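Local coordinates for protein mucus binding proteinn (Lactobacillus reuteri, PDB 4MT5) that probably binds mucin glycoproteins at the bacterial cell surface through repeated domains, one of which, Mub repeat V, forms this chain, at residues Asn83-Thr88 with Val127-Trp132; Asn163-Thr168 with Lys172-Thr177. All blocks are in the same frame, centred on the assembly; numbering follows the deposited sequence.

Interaction 1 (Asn83-Thr88 with Val127-Trp132)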
loop_
_atom_site.group_PDB
_atom_site.type_symbol
_atom_site.label_atom_id
_atom_site.label_comp_id
_atom_site.label_asym_id
_atom_site.label_seq_id
_atom_site.Cartn_x
_atom_site.Cartn_y
_atom_site.Cartn_z
ATOM N N ASN A 83 3.462 6.087 -6.736
ATOM C CA ASN A 83 3.874 4.962 -5.911
ATOM C C ASN A 83 2.817 3.875 -5.692
ATOM O O ASN A 83 3.073 2.864 -5.036
ATOM C CB ASN A 83 4.424 5.471 -4.584
ATOM C CG ASN A 83 5.846 5.922 -4.709
ATOM O OD1 ASN A 83 6.389 5.955 -5.810
ATOM N ND2 ASN A 83 6.471 6.257 -3.588
ATOM N N ALA A 84 1.637 4.072 -6.257
ATOM C CA ALA A 84 0.592 3.079 -6.130
ATOM C C ALA A 84 1.098 1.778 -6.674
ATOM O O ALA A 84 1.986 1.759 -7.533
ATOM C CB ALA A 84 -0.639 3.510 -6.886
ATOM N N GLU A 85 0.552 0.684 -6.165
ATOM C CA GLU A 85 0.851 -0.611 -6.745
ATOM C C GLU A 85 0.045 -0.781 -8.034
ATOM O O GLU A 85 -1.164 -0.537 -8.057
ATOM C CB GLU A 85 0.561 -1.746 -5.766
ATOM C CG GLU A 85 1.004 -3.093 -6.317
ATOM C CD GLU A 85 0.644 -4.265 -5.416
ATOM O OE1 GLU A 85 -0.069 -4.049 -4.403
ATOM O OE2 GLU A 85 1.076 -5.405 -5.730
ATOM N N GLN A 86 0.733 -1.175 -9.106
ATOM C CA GLN A 86 0.120 -1.324 -10.418
ATOM C C GLN A 86 0.432 -2.696 -10.973
ATOM O O GLN A 86 1.576 -3.130 -10.921
ATOM C CB GLN A 86 0.653 -0.266 -11.382
ATOM C CG GLN A 86 0.553 1.147 -10.855
ATOM C CD GLN A 86 1.018 2.174 -11.858
ATOM O OE1 GLN A 86 1.017 1.915 -13.068
ATOM N NE2 GLN A 86 1.424 3.350 -11.363
ATOM N N LYS A 87 -0.586 -3.378 -11.497
ATOM C CA LYS A 87 -0.408 -4.659 -12.193
ATOM C C LYS A 87 -1.124 -4.642 -13.548
ATOM O O LYS A 87 -2.329 -4.418 -13.612
ATOM C CB LYS A 87 -0.937 -5.822 -11.344
ATOM C CG LYS A 87 -0.197 -6.046 -10.016
ATOM C CD LYS A 87 0.346 -7.483 -9.901
ATOM C CE LYS A 87 1.040 -7.697 -8.568
ATOM N NZ LYS A 87 1.792 -6.473 -8.122
ATOM N N THR A 88 -0.392 -4.877 -14.629
ATOM C CA THR A 88 -0.993 -4.803 -15.958
ATOM C C THR A 88 -1.153 -6.161 -16.656
ATOM O O THR A 88 -0.194 -6.905 -16.835
ATOM C CB THR A 88 -0.223 -3.838 -16.864
ATOM O OG1 THR A 88 -0.396 -2.508 -16.373
ATOM C CG2 THR A 88 -0.745 -3.909 -18.289
ATOM N N VAL A 127 0.727 -2.015 6.263
ATOM C CA VAL A 127 -0.220 -2.587 7.210
ATOM C C VAL A 127 -1.596 -2.886 6.614
ATOM O O VAL A 127 -2.319 -3.739 7.132
ATOM C CB VAL A 127 -0.341 -1.699 8.471
ATOM C CG1 VAL A 127 1.049 -1.282 8.941
ATOM C CG2 VAL A 127 -1.160 -0.460 8.209
ATOM N N SER A 128 -1.960 -2.205 5.528
ATOM C CA SER A 128 -3.210 -2.531 4.835
ATOM C C SER A 128 -3.190 -2.113 3.370
ATOM O O SER A 128 -2.295 -1.386 2.948
ATOM C CB SER A 128 -4.421 -1.922 5.536
ATOM O OG SER A 128 -4.458 -0.525 5.329
ATOM N N TYR A 129 -4.174 -2.598 2.605
ATOM C CA TYR A 129 -4.325 -2.265 1.190
ATOM C C TYR A 129 -5.752 -1.813 0.933
ATOM O O TYR A 129 -6.693 -2.356 1.512
ATOM C CB TYR A 129 -4.020 -3.472 0.306
ATOM C CG TYR A 129 -2.567 -3.926 0.305
ATOM C CD1 TYR A 129 -1.650 -3.419 -0.623
ATOM C CD2 TYR A 129 -2.114 -4.870 1.215
ATOM C CE1 TYR A 129 -0.317 -3.837 -0.637
ATOM C CE2 TYR A 129 -0.788 -5.288 1.213
ATOM C CZ TYR A 129 0.104 -4.769 0.287
ATOM O OH TYR A 129 1.417 -5.190 0.299
ATOM N N ASP A 130 -5.899 -0.810 0.073
ATOM C CA ASP A 130 -7.203 -0.317 -0.353
ATOM C C ASP A 130 -7.742 -1.249 -1.417
ATOM O O ASP A 130 -7.000 -2.052 -1.973
ATOM C CB ASP A 130 -7.053 1.080 -0.931
ATOM C CG ASP A 130 -6.621 2.097 0.117
ATOM O OD1 ASP A 130 -6.854 1.829 1.322
ATOM O OD2 ASP A 130 -6.059 3.160 -0.257
ATOM N N PRO A 131 -9.036 -1.157 -1.715
ATOM C CA PRO A 131 -9.540 -2.058 -2.761
ATOM C C PRO A 131 -8.884 -1.815 -4.128
ATOM O O PRO A 131 -8.569 -0.678 -4.453
ATOM C CB PRO A 131 -11.034 -1.717 -2.830
ATOM C CG PRO A 131 -11.346 -1.001 -1.543
ATOM C CD PRO A 131 -10.089 -0.299 -1.143
ATOM N N TRP A 132 -8.673 -2.875 -4.903
ATOM C CA TRP A 132 -8.201 -2.768 -6.283
ATOM C C TRP A 132 -9.103 -1.874 -7.126
ATOM O O TRP A 132 -10.329 -1.951 -7.041
ATOM C CB TRP A 132 -8.189 -4.152 -6.926
ATOM C CG TRP A 132 -7.024 -4.997 -6.565
ATOM C CD1 TRP A 132 -7.041 -6.174 -5.870
ATOM C CD2 TRP A 132 -5.657 -4.744 -6.897
ATOM N NE1 TRP A 132 -5.760 -6.666 -5.745
ATOM C CE2 TRP A 132 -4.895 -5.806 -6.363
ATOM C CE3 TRP A 132 -5.002 -3.716 -7.582
ATOM C CZ2 TRP A 132 -3.517 -5.869 -6.495
ATOM C CZ3 TRP A 132 -3.632 -3.781 -7.713
ATOM C CH2 TRP A 132 -2.902 -4.855 -7.177
#

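Interaction 2 (Asn163-Thr168 with Lys172-Thr177)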
loop_
_atom_site.group_PDB
_atom_site.type_symbol
_atom_site.label_atom_id
_atom_site.label_comp_id
_atom_site.label_asym_id
_atom_site.label_seq_id
_atom_site.Cartn_x
_atom_site.Cartn_y
_atom_site.Cartn_z
ATOM N N ASN A 163 -13.018 -15.887 -27.284
ATOM C CA ASN A 163 -14.001 -15.635 -26.231
ATOM C C ASN A 163 -13.769 -14.419 -25.350
ATOM O O ASN A 163 -12.850 -13.623 -25.554
ATOM C CB ASN A 163 -14.100 -16.864 -25.322
ATOM C CG ASN A 163 -14.501 -18.107 -26.077
ATOM O OD1 ASN A 163 -14.733 -18.055 -27.285
ATOM N ND2 ASN A 163 -14.586 -19.233 -25.374
ATOM N N GLU A 164 -14.641 -14.282 -24.360
ATOM C CA GLU A 164 -14.375 -13.394 -23.251
ATOM C C GLU A 164 -13.498 -14.163 -22.295
ATOM O O GLU A 164 -13.586 -15.396 -22.200
ATOM C CB GLU A 164 -15.653 -13.035 -22.521
ATOM C CG GLU A 164 -16.544 -12.068 -23.226
ATOM C CD GLU A 164 -17.735 -11.720 -22.366
ATOM O OE1 GLU A 164 -18.170 -12.595 -21.578
ATOM O OE2 GLU A 164 -18.221 -10.570 -22.458
ATOM N N PHE A 165 -12.652 -13.426 -21.592
ATOM C CA PHE A 165 -11.827 -13.982 -20.540
ATOM C C PHE A 165 -11.828 -12.992 -19.376
ATOM O O PHE A 165 -11.719 -11.773 -19.581
ATOM C CB PHE A 165 -10.406 -14.243 -21.055
ATOM C CG PHE A 165 -10.234 -15.586 -21.723
ATOM C CD1 PHE A 165 -10.898 -16.713 -21.238
ATOM C CD2 PHE A 165 -9.410 -15.725 -22.835
ATOM C CE1 PHE A 165 -10.740 -17.956 -21.845
ATOM C CE2 PHE A 165 -9.247 -16.965 -23.455
ATOM C CZ PHE A 165 -9.913 -18.081 -22.957
ATOM N N THR A 166 -11.991 -13.511 -18.162
ATOM C CA THR A 166 -11.943 -12.672 -16.976
ATOM C C THR A 166 -10.541 -12.747 -16.387
ATOM O O THR A 166 -9.935 -13.820 -16.356
ATOM C CB THR A 166 -12.980 -13.096 -15.913
ATOM O OG1 THR A 166 -14.303 -12.980 -16.452
ATOM C CG2 THR A 166 -12.878 -12.201 -14.683
ATOM N N VAL A 167 -10.020 -11.607 -15.934
ATOM C CA VAL A 167 -8.684 -11.568 -15.354
ATOM C C VAL A 167 -8.659 -10.818 -14.014
ATOM O O VAL A 167 -9.418 -9.872 -13.804
ATOM C CB VAL A 167 -7.673 -10.946 -16.340
ATOM C CG1 VAL A 167 -7.482 -11.853 -17.537
ATOM C CG2 VAL A 167 -8.143 -9.579 -16.787
ATOM N N THR A 168 -7.792 -11.264 -13.106
ATOM C CA THR A 168 -7.566 -10.586 -11.834
ATOM C C THR A 168 -6.191 -9.925 -11.906
ATOM O O THR A 168 -5.469 -10.119 -12.883
ATOM C CB THR A 168 -7.582 -11.585 -10.666
ATOM O OG1 THR A 168 -6.423 -12.426 -10.744
ATOM C CG2 THR A 168 -8.852 -12.420 -10.680
ATOM N N LYS A 172 -2.000 -14.097 -15.651
ATOM C CA LYS A 172 -0.960 -14.056 -16.691
ATOM C C LYS A 172 -1.506 -13.534 -18.019
ATOM O O LYS A 172 -2.654 -13.813 -18.377
ATOM C CB LYS A 172 -0.376 -15.445 -16.940
ATOM C CG LYS A 172 0.230 -16.125 -15.732
ATOM C CD LYS A 172 0.735 -17.502 -16.125
ATOM C CE LYS A 172 0.948 -18.384 -14.908
ATOM N NZ LYS A 172 1.198 -19.804 -15.300
ATOM N N ASP A 173 -0.669 -12.801 -18.753
ATOM C CA ASP A 173 -1.075 -12.173 -20.013
ATOM C C ASP A 173 -1.704 -13.167 -20.976
ATOM O O ASP A 173 -1.469 -14.371 -20.887
ATOM C CB ASP A 173 0.106 -11.474 -20.698
ATOM C CG ASP A 173 0.413 -10.104 -20.104
ATOM O OD1 ASP A 173 -0.502 -9.475 -19.510
ATOM O OD2 ASP A 173 1.574 -9.649 -20.245
ATOM N N ILE A 174 -2.505 -12.661 -21.902
ATOM C CA ILE A 174 -3.202 -13.555 -22.810
ATOM C C ILE A 174 -2.661 -13.512 -24.238
ATOM O O ILE A 174 -2.672 -12.469 -24.892
ATOM C CB ILE A 174 -4.712 -13.308 -22.774
ATOM C CG1 ILE A 174 -5.252 -13.707 -21.396
ATOM C CG2 ILE A 174 -5.403 -14.087 -23.890
ATOM C CD1 ILE A 174 -6.762 -13.666 -21.288
ATOM N N VAL A 175 -2.161 -14.656 -24.700
ATOM C CA VAL A 175 -1.669 -14.770 -26.066
ATOM C C VAL A 175 -2.431 -15.857 -26.816
ATOM O O VAL A 175 -2.373 -17.045 -26.478
ATOM C CB VAL A 175 -0.159 -15.056 -26.122
ATOM C CG1 VAL A 175 0.404 -14.613 -27.470
ATOM C CG2 VAL A 175 0.561 -14.340 -24.987
ATOM N N LYS A 176 -3.158 -15.422 -27.835
ATOM C CA LYS A 176 -4.041 -16.288 -28.589
ATOM C C LYS A 176 -3.819 -16.012 -30.071
ATOM O O LYS A 176 -3.813 -14.854 -30.504
ATOM C CB LYS A 176 -5.493 -15.989 -28.218
ATOM C CG LYS A 176 -6.278 -17.164 -27.684
ATOM C CD LYS A 176 -5.649 -17.795 -26.467
ATOM C CE LYS A 176 -6.666 -18.729 -25.806
ATOM N NZ LYS A 176 -6.091 -19.632 -24.762
ATOM N N THR A 177 -3.650 -17.082 -30.846
ATOM C CA THR A 177 -3.350 -16.980 -32.272
ATOM C C THR A 177 -4.499 -17.477 -33.159
ATOM O O THR A 177 -5.043 -18.557 -32.930
ATOM C CB THR A 177 -2.071 -17.762 -32.594
ATOM O OG1 THR A 177 -1.000 -17.261 -31.779
ATOM C CG2 THR A 177 -1.705 -17.612 -34.054
#

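Interaction 1 (Asn83-Thr88 with Val127-Trp132)
With CG anti to the backbone N (chi1 -174°) and the chain extended beyond it, Glu-85 carries its carboxylate to the rings of Tyr-129 and Trp-132, which lie across from it in the Muc B2-like part of the repeat, a domain of the ubiquitin-like beta-grasp class. Strand 85-96 and strand 126-129 both pair antiparallel with strand 104-120, so the two segments meet through side chains over this middle strand. OE1 of Glu-85 lies 3.8 Å from CE1 of Tyr-129, approaching that ring obliquely. The indole of Trp-132 reaches the strand through its far end: CH2 lies 4.0 Å from Glu-85 CD and 4.1 Å from Lys-87 CG. The carboxylate plane is inclined to the indole by 50°. A long acidic side chain suits this place because each oxygen has its own basic partner. OE1 forms a salt bridge with Arg-115, on the middle strand, and the same arginine makes a cation-pi contact with Tyr-129, while OE2 forms a salt bridge with Lys-87 NZ. An alanine in place of Glu-85 would probably leave both Arg-115 and Lys-87 without this shared anion and expose more of the Trp-132 ring end. The lysine, two residues along the same strand, bends at chi2 and again at its end, bringing NZ to the anti side of Glu-85 OE2 at 2.7 Å, 19° out of the carboxylate plane.

Interaction 2 (Asn163-Thr168 with Lys172-Thr177)
Phe-165 overlaps the tip of Ile-174, whose CD1 methyl sits against the root of the aromatic side chain, 3.7 Å from both CB and CD2 of Phe-165. The approach is oblique to the ring. CG1 of Ile-174 lies anti to its own carbonyl carbon (chi1 -67°), and the extended chain beyond sends CD1 out across the gap between the strands. The same methyl also comes within 4.2 Å of CG1 of the buried Val-167, so a single isoleucine tip serves two neighbours that point to the same side of strand 165-167. An unbranched tip on a beta-branched residue suits this role: the branch fits an extended backbone, while the longer arm spans the distance. Farther along, Lys-176 contributes its aliphatic part. Its chain bends at chi2 (57°) and crosses the phenylalanine at about a right angle, placing CE at the ring edge, near the ring plane, 3.9 Å from CE2 of Phe-165. A lysine can thus give methylene packing at the margin of an apolar cluster.

Strands 165-167 and 174-177 run nearly antiparallel, at 162°, with axes 11.1 Å apart at closest, too far for backbone pairing. Each finds its hydrogen bonds elsewhere: Phe-165 and Val-167 with strand 142-148, Ile-174 and Lys-176 with strand 85-96. Side chains from two separate sheets therefore meet face to face, an apolar interlayer packing characteristic of stacked beta-sheets, here within the Muc B2-like domain of a ubiquitin-like beta-grasp repeat.

Strand 85-96 connects the two contacts: its beginning supplies Glu-85 and Lys-87 to interaction 1, and farther along it pairs in parallel with strand 174-182, which carries Ile-174 and Lys-176 of interaction 2. The centres of the contacts are about 22 Å apart, yet they touch where Thr-88 O lies 3.7 Å from Asp-173 OD1, a packing contact. That carboxylate oxygen also accepts a hydrogen bond from Thr-90 N. The contacts differ in chemistry: interaction 1 is a surface group of charged and aromatic side chains, whereas interaction 2 is partly buried and mainly apolar. They follow one another along the elongated Muc B2-like domain.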